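Local coordinates for protein arylsulfatase (Pseudoalteromonas sp. MB47, PDB 7AJ0) that probably hydrolyses sulfate esters on the algal polysaccharide fucoidan as an exo-acting, calcium-binding, hexameric sulfatase, at residues S95-P100 and N372-L377; R418-M423 and L432-Y437; D379-S384 and M398-I403. All coordinates share one frame; numbering follows the deposited sequence.

Contact 1 of 3, residues S95-P100 and N372-L377; sequences SMYSQP and NGLMDL
In the large mixed sheet of the sulfatase fold, Met96 of strand 91-97 pairs with Met375 of the short strand 375-376 as a parallel bridge. The evidence is the bond pattern: Met375 N donates to Ser95 O at 3.2 Å with an N-H...O angle of 148°, and Tyr97 N donates to Met375 O at 2.9 Å, so one methionine grips the residues before and after its partner. A weaker bond, Leu377 N to Tyr97 O, extends the pairing into the start of helix 377-387, where Asp376 is the N-cap and its OD1 takes Thr378 N.

At the start of the contact the carboxamide oxygen of Asn372 meets the hydroxyl of Ser95; the OG to OD1 separation, 2.4 Å, is too short to be trusted, but Asn372 OD1 also bonds Thr94 OG1. Replacement by an alanine would probably leave Thr94 OG1 without this acceptor and open a gap beside Ser95 OG. A water joins Ser95 N to Gly373 O beside it.

Met96 sends CG trans to its backbone N (chi1 175°) and bends at chi2, which brings SD to 3.6 Å from Met375 CG. On the other face of the sheet, the Tyr97 ring turns an edge to Met375 O, in its plane, and Leu374 CD2 lies 4.1 Å from Tyr97 CE2; the Tyr97 hydroxyl bonds Glu350 and Arg433. Beyond the bridge the chain runs on toward the calcium ligand Cys102, and Ser98 CB rests 3.5 Å from Leu377 CD1.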
loop_
_atom_site.group_PDB
_atom_site.type_symbol
_atom_site.label_atom_id
_atom_site.label_comp_id
_atom_site.label_asym_id
_atom_site.label_seq_id
_atom_site.Cartn_x
_atom_site.Cartn_y
_atom_site.Cartn_z
ATOM N N SER A 95 25.391 -20.145 3.634
ATOM C CA SER A 95 25.102 -19.591 2.311
ATOM C C SER A 95 24.977 -20.711 1.283
ATOM O O SER A 95 25.616 -20.711 0.228
ATOM C CB SER A 95 26.166 -18.578 1.895
ATOM O OG SER A 95 25.948 -17.332 2.535
ATOM N N MET A 96 24.140 -21.691 1.600
ATOM C CA MET A 96 23.803 -22.777 0.689
ATOM C C MET A 96 22.541 -22.400 -0.074
ATOM O O MET A 96 21.601 -21.842 0.500
ATOM C CB MET A 96 23.597 -24.073 1.472
ATOM C CG MET A 96 23.132 -25.261 0.655
ATOM S SD MET A 96 24.351 -25.881 -0.502
ATOM C CE MET A 96 23.721 -27.538 -0.729
ATOM N N TYR A 97 22.521 -22.707 -1.371
ATOM C CA TYR A 97 21.477 -22.210 -2.253
ATOM C C TYR A 97 20.837 -23.330 -3.054
ATOM O O TYR A 97 21.504 -24.286 -3.460
ATOM C CB TYR A 97 22.034 -21.142 -3.217
ATOM C CG TYR A 97 22.167 -19.795 -2.559
ATOM C CD1 TYR A 97 21.076 -18.943 -2.463
ATOM C CD2 TYR A 97 23.370 -19.383 -2.012
ATOM C CE1 TYR A 97 21.183 -17.715 -1.847
ATOM C CE2 TYR A 97 23.488 -18.157 -1.397
ATOM C CZ TYR A 97 22.390 -17.325 -1.317
ATOM O OH TYR A 97 22.500 -16.102 -0.702
ATOM N N SER A 98 19.526 -23.187 -3.274
ATOM C CA SER A 98 18.747 -24.131 -4.061
ATOM C C SER A 98 18.026 -23.387 -5.175
ATOM O O SER A 98 18.260 -22.190 -5.377
ATOM C CB SER A 98 17.742 -24.859 -3.174
ATOM O OG SER A 98 16.758 -23.957 -2.691
ATOM N N GLN A 99 17.146 -24.064 -5.889
ATOM C CA GLN A 99 16.217 -23.415 -6.807
ATOM C C GLN A 99 14.949 -23.033 -6.059
ATOM O O GLN A 99 14.718 -23.465 -4.929
ATOM C CB GLN A 99 15.916 -24.338 -7.979
ATOM C CG GLN A 99 17.163 -24.844 -8.682
ATOM C CD GLN A 99 18.020 -23.720 -9.228
ATOM O OE1 GLN A 99 17.577 -22.936 -10.069
ATOM N NE2 GLN A 99 19.253 -23.628 -8.743
ATOM N N PRO A 100 14.093 -22.201 -6.657
ATOM C CA PRO A 100 12.917 -21.715 -5.918
ATOM C C PRO A 100 11.778 -22.715 -5.774
ATOM O O PRO A 100 10.869 -22.457 -4.975
ATOM C CB PRO A 100 12.461 -20.495 -6.745
ATOM C CG PRO A 100 13.618 -20.155 -7.625
ATOM C CD PRO A 100 14.290 -21.462 -7.916
ATOM N N ASN A 372 30.362 -19.457 5.622
ATOM C CA ASN A 372 29.422 -18.699 4.810
ATOM C C ASN A 372 29.786 -18.713 3.327
ATOM O O ASN A 372 29.264 -17.897 2.560
ATOM C CB ASN A 372 29.341 -17.258 5.322
ATOM C CG ASN A 372 28.063 -16.555 4.901
ATOM O OD1 ASN A 372 27.024 -17.188 4.717
ATOM N ND2 ASN A 372 28.134 -15.238 4.752
ATOM N N GLY A 373 30.660 -19.626 2.909
ATOM C CA GLY A 373 31.045 -19.689 1.512
ATOM C C GLY A 373 29.911 -20.166 0.624
ATOM O O GLY A 373 29.080 -20.984 1.016
ATOM N N LEU A 374 29.887 -19.646 -0.600
ATOM C CA LEU A 374 28.785 -19.932 -1.507
ATOM C C LEU A 374 28.806 -21.393 -1.941
ATOM O O LEU A 374 29.850 -21.944 -2.288
ATOM C CB LEU A 374 28.862 -19.030 -2.738
ATOM C CG LEU A 374 28.724 -17.525 -2.512
ATOM C CD1 LEU A 374 28.679 -16.803 -3.860
ATOM C CD2 LEU A 374 27.498 -17.199 -1.682
ATOM N N MET A 375 27.630 -22.022 -1.919
ATOM C CA MET A 375 27.491 -23.398 -2.377
ATOM C C MET A 375 26.089 -23.591 -2.936
ATOM O O MET A 375 25.142 -22.916 -2.528
ATOM C CB MET A 375 27.764 -24.399 -1.252
ATOM C CG MET A 375 27.707 -25.846 -1.709
ATOM S SD MET A 375 28.760 -26.942 -0.746
ATOM C CE MET A 375 28.275 -28.538 -1.408
ATOM N N ASP A 376 25.973 -24.530 -3.873
ATOM C CA ASP A 376 24.768 -24.754 -4.658
ATOM C C ASP A 376 24.376 -26.222 -4.560
ATOM O O ASP A 376 25.186 -27.076 -4.197
ATOM C CB ASP A 376 25.007 -24.351 -6.128
ATOM C CG ASP A 376 23.722 -24.156 -6.913
ATOM O OD1 ASP A 376 22.931 -25.116 -7.032
ATOM O OD2 ASP A 376 23.507 -23.035 -7.421
ATOM N N LEU A 377 23.112 -26.515 -4.884
ATOM C CA LEU A 377 22.695 -27.911 -4.970
ATOM C C LEU A 377 23.431 -28.644 -6.087
ATOM O O LEU A 377 23.718 -29.841 -5.962
ATOM C CB LEU A 377 21.188 -28.015 -5.194
ATOM C CG LEU A 377 20.272 -27.862 -3.979
ATOM C CD1 LEU A 377 18.816 -27.968 -4.421
ATOM C CD2 LEU A 377 20.583 -28.890 -2.907
HETATM O O HOH W 1 27.774 -21.490 3.327
#

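Contact 2 of 3, residues R418-M423 and L432-Y437; sequences RQVVYM and LRWLDY
Val421 O takes the backbone N of Arg433 at 2.8 Å (N-H...O 157°), in the carbonyl plane, and the CA of Leu432 also touches it, at 3.1 Å. In return Val421 N donates to Arg433 O at 3.0 Å. Two such reciprocal bonds identify an antiparallel hydrogen-bonded pair, consistent with strand directions 169° apart.

On one face Leu432 CB touches both Val420 CG1, 4.0 Å away, and Tyr422 CD1; the Val420 methyl also lies over a face of the Tyr422 ring. Trp434 turns its CD1 edge to Gln419 O at 3.5 Å, in the ring plane, while a water links its NE1 to Gln419 OE1. The amide and indole planes stand 87° apart.

On the other face the Arg433 chain runs extended from CG to NE, with Met423 CE 3.9 Å from its CB. Leu435 O and Asp436 OD1 lie in its guanidinium plane, taking NE and NH2 (the latter a salt bridge), which fixes its rotation, while NH1 reaches Tyr97 OH.

The pair forms the 420-425 and 428-434 hairpin of a four-stranded antiparallel sheet. Phe495 of helix 489-505 packs on the Val420 and Tyr422 face, and strand 375-376 meets Val421 on the opposite one.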
loop_
_atom_site.group_PDB
_atom_site.type_symbol
_atom_site.label_atom_id
_atom_site.label_comp_id
_atom_site.label_asym_id
_atom_site.label_seq_id
_atom_site.Cartn_x
_atom_site.Cartn_y
_atom_site.Cartn_z
ATOM N N ARG A 418 33.132 -21.664 -5.519
ATOM C CA ARG A 418 32.067 -21.046 -6.298
ATOM C C ARG A 418 32.122 -19.538 -6.114
ATOM O O ARG A 418 32.146 -19.043 -4.982
ATOM C CB ARG A 418 30.696 -21.580 -5.879
ATOM C CG ARG A 418 29.527 -20.863 -6.537
ATOM C CD ARG A 418 28.199 -21.545 -6.230
ATOM N NE ARG A 418 28.049 -22.812 -6.943
ATOM C CZ ARG A 418 27.675 -22.917 -8.214
ATOM N NH1 ARG A 418 27.565 -24.111 -8.777
ATOM N NH2 ARG A 418 27.415 -21.829 -8.926
ATOM N N GLN A 419 32.135 -18.813 -7.230
ATOM C CA GLN A 419 32.228 -17.362 -7.202
ATOM C C GLN A 419 30.868 -16.686 -7.267
ATOM O O GLN A 419 30.701 -15.596 -6.707
ATOM C CB GLN A 419 33.093 -16.881 -8.369
ATOM C CG GLN A 419 33.542 -15.442 -8.262
ATOM C CD GLN A 419 34.530 -15.062 -9.348
ATOM O OE1 GLN A 419 35.516 -14.373 -9.088
ATOM N NE2 GLN A 419 34.268 -15.509 -10.573
ATOM N N VAL A 420 29.893 -17.301 -7.932
ATOM C CA VAL A 420 28.594 -16.682 -8.153
ATOM C C VAL A 420 27.512 -17.750 -8.103
ATOM O O VAL A 420 27.722 -18.896 -8.510
ATOM C CB VAL A 420 28.538 -15.932 -9.507
ATOM C CG1 VAL A 420 27.164 -15.317 -9.718
ATOM C CG2 VAL A 420 29.624 -14.868 -9.587
ATOM N N VAL A 421 26.347 -17.364 -7.590
ATOM C CA VAL A 421 25.141 -18.177 -7.649
ATOM C C VAL A 421 24.170 -17.479 -8.589
ATOM O O VAL A 421 23.894 -16.285 -8.427
ATOM C CB VAL A 421 24.512 -18.375 -6.259
ATOM C CG1 VAL A 421 23.187 -19.118 -6.374
ATOM C CG2 VAL A 421 25.467 -19.131 -5.352
ATOM N N TYR A 422 23.671 -18.213 -9.578
ATOM C CA TYR A 422 22.723 -17.683 -10.547
ATOM C C TYR A 422 21.333 -18.213 -10.232
ATOM O O TYR A 422 21.146 -19.421 -10.054
ATOM C CB TYR A 422 23.132 -18.060 -11.970
ATOM C CG TYR A 422 24.470 -17.485 -12.357
ATOM C CD1 TYR A 422 24.584 -16.170 -12.783
ATOM C CD2 TYR A 422 25.623 -18.253 -12.282
ATOM C CE1 TYR A 422 25.806 -15.638 -13.127
ATOM C CE2 TYR A 422 26.848 -17.732 -12.630
ATOM C CZ TYR A 422 26.935 -16.424 -13.051
ATOM O OH TYR A 422 28.157 -15.894 -13.397
ATOM N N MET A 423 20.365 -17.309 -10.173
ATOM C CA MET A 423 19.017 -17.611 -9.714
ATOM C C MET A 423 18.044 -17.455 -10.868
ATOM O O MET A 423 18.049 -16.431 -11.558
ATOM C CB MET A 423 18.656 -16.695 -8.547
ATOM C CG MET A 423 19.858 -16.437 -7.645
ATOM S SD MET A 423 19.465 -16.132 -5.926
ATOM C CE MET A 423 21.112 -16.130 -5.230
ATOM N N LEU A 432 21.409 -12.820 -9.192
ATOM C CA LEU A 432 22.636 -13.543 -8.896
ATOM C C LEU A 432 23.169 -13.046 -7.562
ATOM O O LEU A 432 22.801 -11.969 -7.086
ATOM C CB LEU A 432 23.686 -13.364 -9.997
ATOM C CG LEU A 432 24.224 -11.957 -10.257
ATOM C CD1 LEU A 432 25.358 -11.588 -9.313
ATOM C CD2 LEU A 432 24.675 -11.834 -11.710
ATOM N N ARG A 433 24.036 -13.852 -6.952
ATOM C CA ARG A 433 24.767 -13.443 -5.765
ATOM C C ARG A 433 26.261 -13.547 -6.038
ATOM O O ARG A 433 26.734 -14.552 -6.578
ATOM C CB ARG A 433 24.425 -14.282 -4.533
ATOM C CG ARG A 433 25.268 -13.867 -3.331
ATOM C CD ARG A 433 24.891 -14.570 -2.047
ATOM N NE ARG A 433 25.885 -14.297 -1.012
ATOM C CZ ARG A 433 25.808 -14.729 0.241
ATOM N NH1 ARG A 433 24.773 -15.455 0.630
ATOM N NH2 ARG A 433 26.768 -14.430 1.105
ATOM N N TRP A 434 26.996 -12.515 -5.634
ATOM C CA TRP A 434 28.443 -12.450 -5.812
ATOM C C TRP A 434 29.021 -11.828 -4.552
ATOM O O TRP A 434 28.613 -10.731 -4.156
ATOM C CB TRP A 434 28.799 -11.642 -7.056
ATOM C CG TRP A 434 30.238 -11.281 -7.151
ATOM C CD1 TRP A 434 31.303 -12.120 -7.022
ATOM C CD2 TRP A 434 30.776 -9.982 -7.410
ATOM N NE1 TRP A 434 32.474 -11.421 -7.175
ATOM C CE2 TRP A 434 32.179 -10.106 -7.415
ATOM C CE3 TRP A 434 30.209 -8.724 -7.635
ATOM C CZ2 TRP A 434 33.022 -9.022 -7.638
ATOM C CZ3 TRP A 434 31.048 -7.650 -7.855
ATOM C CH2 TRP A 434 32.440 -7.806 -7.855
ATOM N N LEU A 435 29.961 -12.527 -3.922
ATOM C CA LEU A 435 30.488 -12.133 -2.613
ATOM C C LEU A 435 29.289 -12.150 -1.667
ATOM O O LEU A 435 28.595 -13.176 -1.585
ATOM C CB LEU A 435 31.224 -10.807 -2.724
ATOM C CG LEU A 435 32.385 -10.762 -3.721
ATOM C CD1 LEU A 435 32.820 -9.325 -3.996
ATOM C CD2 LEU A 435 33.558 -11.591 -3.213
ATOM N N ASP A 436 28.996 -11.063 -0.960
ATOM C CA ASP A 436 27.835 -10.980 -0.086
ATOM C C ASP A 436 26.798 -10.002 -0.630
ATOM O O ASP A 436 26.030 -9.412 0.132
ATOM C CB ASP A 436 28.275 -10.589 1.324
ATOM C CG ASP A 436 29.287 -11.565 1.909
ATOM O OD1 ASP A 436 29.143 -12.787 1.682
ATOM O OD2 ASP A 436 30.230 -11.114 2.592
ATOM N N TYR A 437 26.760 -9.838 -1.951
ATOM C CA TYR A 437 25.869 -8.893 -2.611
ATOM C C TYR A 437 24.852 -9.646 -3.456
ATOM O O TYR A 437 25.218 -10.504 -4.266
ATOM C CB TYR A 437 26.665 -7.915 -3.479
ATOM C CG TYR A 437 27.701 -7.142 -2.695
ATOM C CD1 TYR A 437 27.377 -5.941 -2.078
ATOM C CD2 TYR A 437 28.996 -7.621 -2.557
ATOM C CE1 TYR A 437 28.316 -5.237 -1.353
ATOM C CE2 TYR A 437 29.941 -6.923 -1.835
ATOM C CZ TYR A 437 29.597 -5.731 -1.237
ATOM O OH TYR A 437 30.537 -5.034 -0.513
HETATM O O HOH W 2 35.222 -12.541 -6.757
#

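Contact 3 of 3, residues D379-S384 and M398-I403; sequences DIYMTS and MYFDGI
Met382, Ile403 and Asp379 carry this contact, in which the loop 398-403 lies along the first turns of helix 377-387. Met382 points its side chain at the loop. Its CB sits 3.7 Å from Ile403 C, and the chain then bends at chi2 (61°) and again at chi3, folding CE back to 3.5 Å from Gly402 O and 3.8 Å from Phe400 CB. The methionine therefore lies along the Gly402 carbonyl. A CB on Gly402 would point at the helix, about 3.3 Å from Met382 CB, which is consistent with the close approach of the two backbones, with Asp379 and Gly402 CA atoms 4.5 Å apart, depending on the lack of a side chain there.

Ile403 turns its side chain away from the helix overall and contributes mainly its backbone. Its N donates to Asp379 OD1 at 2.8 Å with an N-H...O angle of 154°, reaching the oxygen on the anti side and 32° out of the carboxylate plane. The same oxygen forms a salt bridge with Arg418 NH1, so this buried carboxylate oxygen has an amide and a cation as donors; the cation would be expected to stabilise its negative charge. The other oxygen, OD2, accepts from Asp376 N, the N-cap residue.

Farther along, the Tyr381 hydroxyl, which bonds Val139 O, passes 3.8 Å from Phe400 CE1, and the two side chains cross at a slant. Thr383 folds OG1 back onto Asp379 O, which also takes Thr383 N from the opposite face of its plane.

Asp379 is the third residue of the helix: OD1 of its carboxylate holds the irregular loop against the N-terminal part of the helix, while OD2 makes the return bond to the N-cap amide, one half of a capping box.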
loop_
_atom_site.group_PDB
_atom_site.type_symbol
_atom_site.label_atom_id
_atom_site.label_comp_id
_atom_site.label_asym_id
_atom_site.label_seq_id
_atom_site.Cartn_x
_atom_site.Cartn_y
_atom_site.Cartn_z
ATOM N N ASP A 379 26.415 -28.249 -6.721
ATOM C CA ASP A 379 27.744 -28.551 -6.203
ATOM C C ASP A 379 27.770 -29.892 -5.479
ATOM O O ASP A 379 28.813 -30.555 -5.443
ATOM C CB ASP A 379 28.213 -27.434 -5.271
ATOM C CG ASP A 379 28.387 -26.107 -5.990
ATOM O OD1 ASP A 379 28.448 -26.108 -7.238
ATOM O OD2 ASP A 379 28.471 -25.063 -5.306
ATOM N N ILE A 380 26.646 -30.304 -4.889
ATOM C CA ILE A 380 26.573 -31.638 -4.300
ATOM C C ILE A 380 26.727 -32.694 -5.387
ATOM O O ILE A 380 27.448 -33.686 -5.222
ATOM C CB ILE A 380 25.253 -31.814 -3.529
ATOM C CG1 ILE A 380 25.162 -30.793 -2.392
ATOM C CG2 ILE A 380 25.144 -33.234 -2.985
ATOM C CD1 ILE A 380 23.777 -30.672 -1.777
ATOM N N TYR A 381 26.047 -32.493 -6.518
ATOM C CA TYR A 381 26.182 -33.397 -7.654
ATOM C C TYR A 381 27.631 -33.492 -8.107
ATOM O O TYR A 381 28.188 -34.590 -8.220
ATOM C CB TYR A 381 25.275 -32.905 -8.786
ATOM C CG TYR A 381 25.478 -33.560 -10.130
ATOM C CD1 TYR A 381 26.491 -33.142 -10.983
ATOM C CD2 TYR A 381 24.632 -34.570 -10.564
ATOM C CE1 TYR A 381 26.669 -33.725 -12.216
ATOM C CE2 TYR A 381 24.803 -35.160 -11.797
ATOM C CZ TYR A 381 25.822 -34.733 -12.618
ATOM O OH TYR A 381 25.999 -35.320 -13.849
ATOM N N MET A 382 28.264 -32.345 -8.361
ATOM C CA MET A 382 29.625 -32.354 -8.888
ATOM C C MET A 382 30.624 -32.844 -7.850
ATOM O O MET A 382 31.617 -33.489 -8.203
ATOM C CB MET A 382 30.002 -30.955 -9.373
ATOM C CG MET A 382 31.089 -30.942 -10.436
ATOM S SD MET A 382 30.612 -31.831 -11.933
ATOM C CE MET A 382 29.329 -30.769 -12.590
ATOM N N THR A 383 30.387 -32.541 -6.572
ATOM C CA THR A 383 31.226 -33.086 -5.511
ATOM C C THR A 383 31.092 -34.604 -5.439
ATOM O O THR A 383 32.090 -35.317 -5.284
ATOM C CB THR A 383 30.848 -32.442 -4.174
ATOM O OG1 THR A 383 31.027 -31.019 -4.258
ATOM C CG2 THR A 383 31.696 -32.992 -3.039
ATOM N N SER A 384 29.865 -35.114 -5.563
ATOM C CA SER A 384 29.661 -36.558 -5.564
ATOM C C SER A 384 30.422 -37.222 -6.705
ATOM O O SER A 384 31.035 -38.279 -6.518
ATOM C CB SER A 384 28.169 -36.877 -5.671
ATOM O OG SER A 384 27.454 -36.401 -4.545
ATOM N N MET A 398 27.178 -30.440 -23.310
ATOM C CA MET A 398 26.272 -29.902 -22.308
ATOM C C MET A 398 27.061 -29.096 -21.286
ATOM O O MET A 398 28.120 -29.531 -20.822
ATOM C CB MET A 398 25.498 -31.027 -21.609
ATOM C CG MET A 398 24.494 -31.737 -22.507
ATOM S SD MET A 398 23.970 -33.348 -21.876
ATOM C CE MET A 398 23.467 -32.932 -20.208
ATOM N N TYR A 399 26.544 -27.918 -20.944
ATOM C CA TYR A 399 27.165 -27.078 -19.931
ATOM C C TYR A 399 26.707 -27.522 -18.548
ATOM O O TYR A 399 25.516 -27.761 -18.327
ATOM C CB TYR A 399 26.804 -25.612 -20.158
ATOM C CG TYR A 399 27.662 -24.633 -19.389
ATOM C CD1 TYR A 399 28.826 -24.124 -19.941
ATOM C CD2 TYR A 399 27.304 -24.211 -18.118
ATOM C CE1 TYR A 399 29.614 -23.228 -19.251
ATOM C CE2 TYR A 399 28.088 -23.311 -17.418
ATOM C CZ TYR A 399 29.241 -22.823 -17.992
ATOM O OH TYR A 399 30.029 -21.927 -17.310
ATOM N N PHE A 400 27.652 -27.630 -17.619
ATOM C CA PHE A 400 27.372 -28.068 -16.257
ATOM C C PHE A 400 27.648 -26.924 -15.294
ATOM O O PHE A 400 28.751 -26.368 -15.277
ATOM C CB PHE A 400 28.200 -29.301 -15.907
ATOM C CG PHE A 400 27.679 -30.561 -16.525
ATOM C CD1 PHE A 400 26.737 -31.328 -15.865
ATOM C CD2 PHE A 400 28.112 -30.967 -17.775
ATOM C CE1 PHE A 400 26.246 -32.484 -16.432
ATOM C CE2 PHE A 400 27.622 -32.122 -18.349
ATOM C CZ PHE A 400 26.688 -32.882 -17.677
ATOM N N ASP A 401 26.640 -26.579 -14.496
ATOM C CA ASP A 401 26.728 -25.462 -13.569
ATOM C C ASP A 401 27.350 -25.839 -12.235
ATOM O O ASP A 401 27.819 -24.951 -11.513
ATOM C CB ASP A 401 25.329 -24.886 -13.334
ATOM C CG ASP A 401 24.673 -24.412 -14.615
ATOM O OD1 ASP A 401 25.099 -23.370 -15.155
ATOM O OD2 ASP A 401 23.741 -25.091 -15.095
ATOM N N GLY A 402 27.373 -27.125 -11.897
ATOM C CA GLY A 402 27.910 -27.535 -10.619
ATOM C C GLY A 402 29.420 -27.406 -10.562
ATOM O O GLY A 402 30.120 -27.522 -11.568
ATOM N N ILE A 403 29.921 -27.159 -9.355
ATOM C CA ILE A 403 31.348 -27.027 -9.093
ATOM C C ILE A 403 31.731 -28.029 -8.013
ATOM O O ILE A 403 31.032 -28.155 -7.001
ATOM C CB ILE A 403 31.716 -25.595 -8.659
ATOM C CG1 ILE A 403 31.378 -24.602 -9.772
ATOM C CG2 ILE A 403 33.188 -25.524 -8.282
ATOM C CD1 ILE A 403 31.359 -23.156 -9.319
#

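How the contacts relate
From the N terminus, contact 1 comes first and closes by far the longest loop: 271 residues, including most other strands of the large sheet, end by bringing 375-376 alongside strand 91-97. Strand 375-376 leads straight into helix 377-387, where contact 3 closes a short loop between 379-384 and 398-403. Contact 2 then closes the hairpin of 418-423 and 432-437. The three stand in series along the chain, with no nesting or crossing, yet they touch in space. Arg418 reaches from the start of the hairpin segment to Asp401 O in contact 3, Arg433 lies against Leu374 of contact 1, and Ile380 packs on Met96 and Met375, tying the large sheet, the helix and the smaller C-terminal sheet together.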